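Local coordinates for putative immunoglobulin-blocking virulence protein (PDB 7ADK) that probably helps the mycoplasma evade host immunity by binding immunoglobulins and blocking their action, at residues 215-220 / 224-229. Numbering follows the deposited sequence.
Sequences KEEFNS and LNDILS
Three flat groups meet in this contact, the ring of Phe218 and the carboxylates of Glu217 and Asp226. Ile227 comes to the ring obliquely: CZ, the far corner, lies 3.8 Å from CD1 of Ile227, and neighbouring CE1 is only slightly farther, while the remaining ring atoms have no close partner in 224-229. The ring also touches Ala289 and Asn290, in the loop after helix 280-288. The motif is two consecutive helices joined by a short turn, which links helix 209-218 to helix 227-235 with the 3-10 segment 224-226 on the way. A phenylalanine suits this place on the first helix because its length carries an apolar group across the gap. A branched isoleucine suits the second, where it is buried against Gln282, Ile285 and Trp286 of helix 280-288 as well as the ring; with CG1 beside its own backbone N (chi1 -79°), it sends CD1 toward Phe218.

The other side of the contact is polar. Glu217 and Asp226 both set out toward the opposite segment, and Glu217 OE2 and Asp226 OD2 are 4.8 Å apart, so like charges would probably repel mildly if both are ionised. A bend at chi2 (77°) takes the Glu217 carboxylate over to Ser229, where OE2 rests 3.7 Å from CB, a van der Waals touch that a small serine permits. Asp226 is shorter, and its OD2 lies 3.6 Å from Ser220 OG, a near approach without a hydrogen bond. That hydroxyl turns back on its own segment instead. Glu217 O is gripped twice, by Ser220 N at 3.0 Å and by Ser220 OG, which donates in the carbonyl plane at 2.6 Å with a C=O...OG angle of 148°.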
loop_
_atom_site.group_PDB
_atom_site.type_symbol
_atom_site.label_atom_id
_atom_site.label_comp_id
_atom_site.label_asym_id
_atom_site.label_seq_id
_atom_site.Cartn_x
_atom_site.Cartn_y
_atom_site.Cartn_z
ATOM N N LYS A 215 19.210 -28.405 34.879
ATOM C CA LYS A 215 20.117 -29.204 35.721
ATOM C C LYS A 215 20.705 -28.396 36.884
ATOM O O LYS A 215 20.836 -28.924 37.985
ATOM C CB LYS A 215 21.156 -29.957 34.869
ATOM C CG LYS A 215 22.457 -29.204 34.580
ATOM C CD LYS A 215 23.364 -29.920 33.572
ATOM C CE LYS A 215 23.838 -31.281 34.089
ATOM N NZ LYS A 215 24.818 -31.930 33.193
ATOM N N GLU A 216 20.993 -27.109 36.687
ATOM C CA GLU A 216 21.504 -26.219 37.737
ATOM C C GLU A 216 20.496 -25.970 38.868
ATOM O O GLU A 216 20.899 -25.803 40.014
ATOM C CB GLU A 216 21.992 -24.910 37.103
ATOM C CG GLU A 216 22.717 -23.947 38.058
ATOM C CD GLU A 216 21.837 -22.948 38.833
ATOM O OE1 GLU A 216 20.645 -22.769 38.527
ATOM O OE2 GLU A 216 22.363 -22.291 39.749
ATOM N N GLU A 217 19.192 -26.024 38.593
ATOM C CA GLU A 217 18.152 -25.880 39.614
ATOM C C GLU A 217 17.961 -27.174 40.424
ATOM O O GLU A 217 17.862 -27.118 41.646
ATOM C CB GLU A 217 16.851 -25.388 38.962
ATOM C CG GLU A 217 15.748 -24.974 39.941
ATOM C CD GLU A 217 15.943 -23.603 40.597
ATOM O OE1 GLU A 217 17.088 -23.127 40.733
ATOM O OE2 GLU A 217 14.936 -22.978 40.995
ATOM N N PHE A 218 18.003 -28.348 39.783
ATOM C CA PHE A 218 18.039 -29.642 40.481
ATOM C C PHE A 218 19.286 -29.794 41.364
ATOM O O PHE A 218 19.215 -30.400 42.431
ATOM C CB PHE A 218 17.991 -30.789 39.471
ATOM C CG PHE A 218 16.609 -31.196 39.021
ATOM C CD1 PHE A 218 15.863 -30.373 38.165
ATOM C CD2 PHE A 218 16.073 -32.423 39.437
ATOM C CE1 PHE A 218 14.608 -30.787 37.698
ATOM C CE2 PHE A 218 14.816 -32.835 38.979
ATOM C CZ PHE A 218 14.091 -32.023 38.097
ATOM N N ASN A 219 20.419 -29.222 40.953
ATOM C CA ASN A 219 21.640 -29.135 41.766
ATOM C C ASN A 219 21.549 -28.138 42.948
ATOM O O ASN A 219 22.455 -28.103 43.778
ATOM C CB ASN A 219 22.859 -28.856 40.863
ATOM C CG ASN A 219 23.313 -30.023 40.005
ATOM O OD1 ASN A 219 22.767 -31.108 40.015
ATOM N ND2 ASN A 219 24.363 -29.865 39.265
ATOM N N SER A 220 20.482 -27.347 43.085
ATOM C CA SER A 220 20.240 -26.523 44.275
ATOM C C SER A 220 19.694 -27.352 45.453
ATOM O O SER A 220 19.154 -28.447 45.280
ATOM C CB SER A 220 19.352 -25.322 43.939
ATOM O OG SER A 220 17.995 -25.680 43.835
ATOM N N LEU A 224 11.585 -30.910 46.164
ATOM C CA LEU A 224 11.214 -31.285 44.786
ATOM C C LEU A 224 10.254 -30.304 44.088
ATOM O O LEU A 224 10.303 -30.144 42.872
ATOM C CB LEU A 224 10.649 -32.718 44.825
ATOM C CG LEU A 224 10.444 -33.348 43.433
ATOM C CD1 LEU A 224 10.832 -34.819 43.450
ATOM C CD2 LEU A 224 8.988 -33.273 42.982
ATOM N N ASN A 225 9.407 -29.602 44.843
ATOM C CA ASN A 225 8.443 -28.638 44.314
ATOM C C ASN A 225 9.080 -27.339 43.775
ATOM O O ASN A 225 8.361 -26.474 43.283
ATOM C CB ASN A 225 7.346 -28.373 45.354
ATOM C CG ASN A 225 6.779 -29.662 45.911
ATOM O OD1 ASN A 225 7.227 -30.159 46.932
ATOM N ND2 ASN A 225 5.841 -30.273 45.238
ATOM N N ASP A 226 10.411 -27.201 43.769
ATOM C CA ASP A 226 11.108 -26.172 42.978
ATOM C C ASP A 226 10.976 -26.394 41.450
ATOM O O ASP A 226 11.270 -25.497 40.671
ATOM C CB ASP A 226 12.558 -25.967 43.453
ATOM C CG ASP A 226 13.573 -27.067 43.125
ATOM O OD1 ASP A 226 13.292 -27.957 42.301
ATOM O OD2 ASP A 226 14.693 -27.015 43.667
ATOM N N ILE A 227 10.423 -27.540 41.034
ATOM C CA ILE A 227 9.804 -27.761 39.715
ATOM C C ILE A 227 8.891 -26.586 39.319
ATOM O O ILE A 227 8.865 -26.209 38.145
ATOM C CB ILE A 227 9.045 -29.112 39.754
ATOM C CG1 ILE A 227 9.990 -30.318 39.609
ATOM C CG2 ILE A 227 7.915 -29.226 38.734
ATOM C CD1 ILE A 227 10.540 -30.581 38.207
ATOM N N LEU A 228 8.219 -25.949 40.283
ATOM C CA LEU A 228 7.407 -24.754 40.050
ATOM C C LEU A 228 8.204 -23.571 39.456
ATOM O O LEU A 228 7.707 -22.879 38.570
ATOM C CB LEU A 228 6.728 -24.397 41.382
ATOM C CG LEU A 228 5.736 -23.223 41.331
ATOM C CD1 LEU A 228 4.619 -23.451 42.334
ATOM C CD2 LEU A 228 6.389 -21.890 41.697
ATOM N N SER A 229 9.448 -23.352 39.894
ATOM C CA SER A 229 10.336 -22.303 39.373
ATOM C C SER A 229 10.902 -22.628 37.984
ATOM O O SER A 229 11.030 -21.729 37.161
ATOM C CB SER A 229 11.466 -22.015 40.360
ATOM O OG SER A 229 10.959 -21.577 41.605
#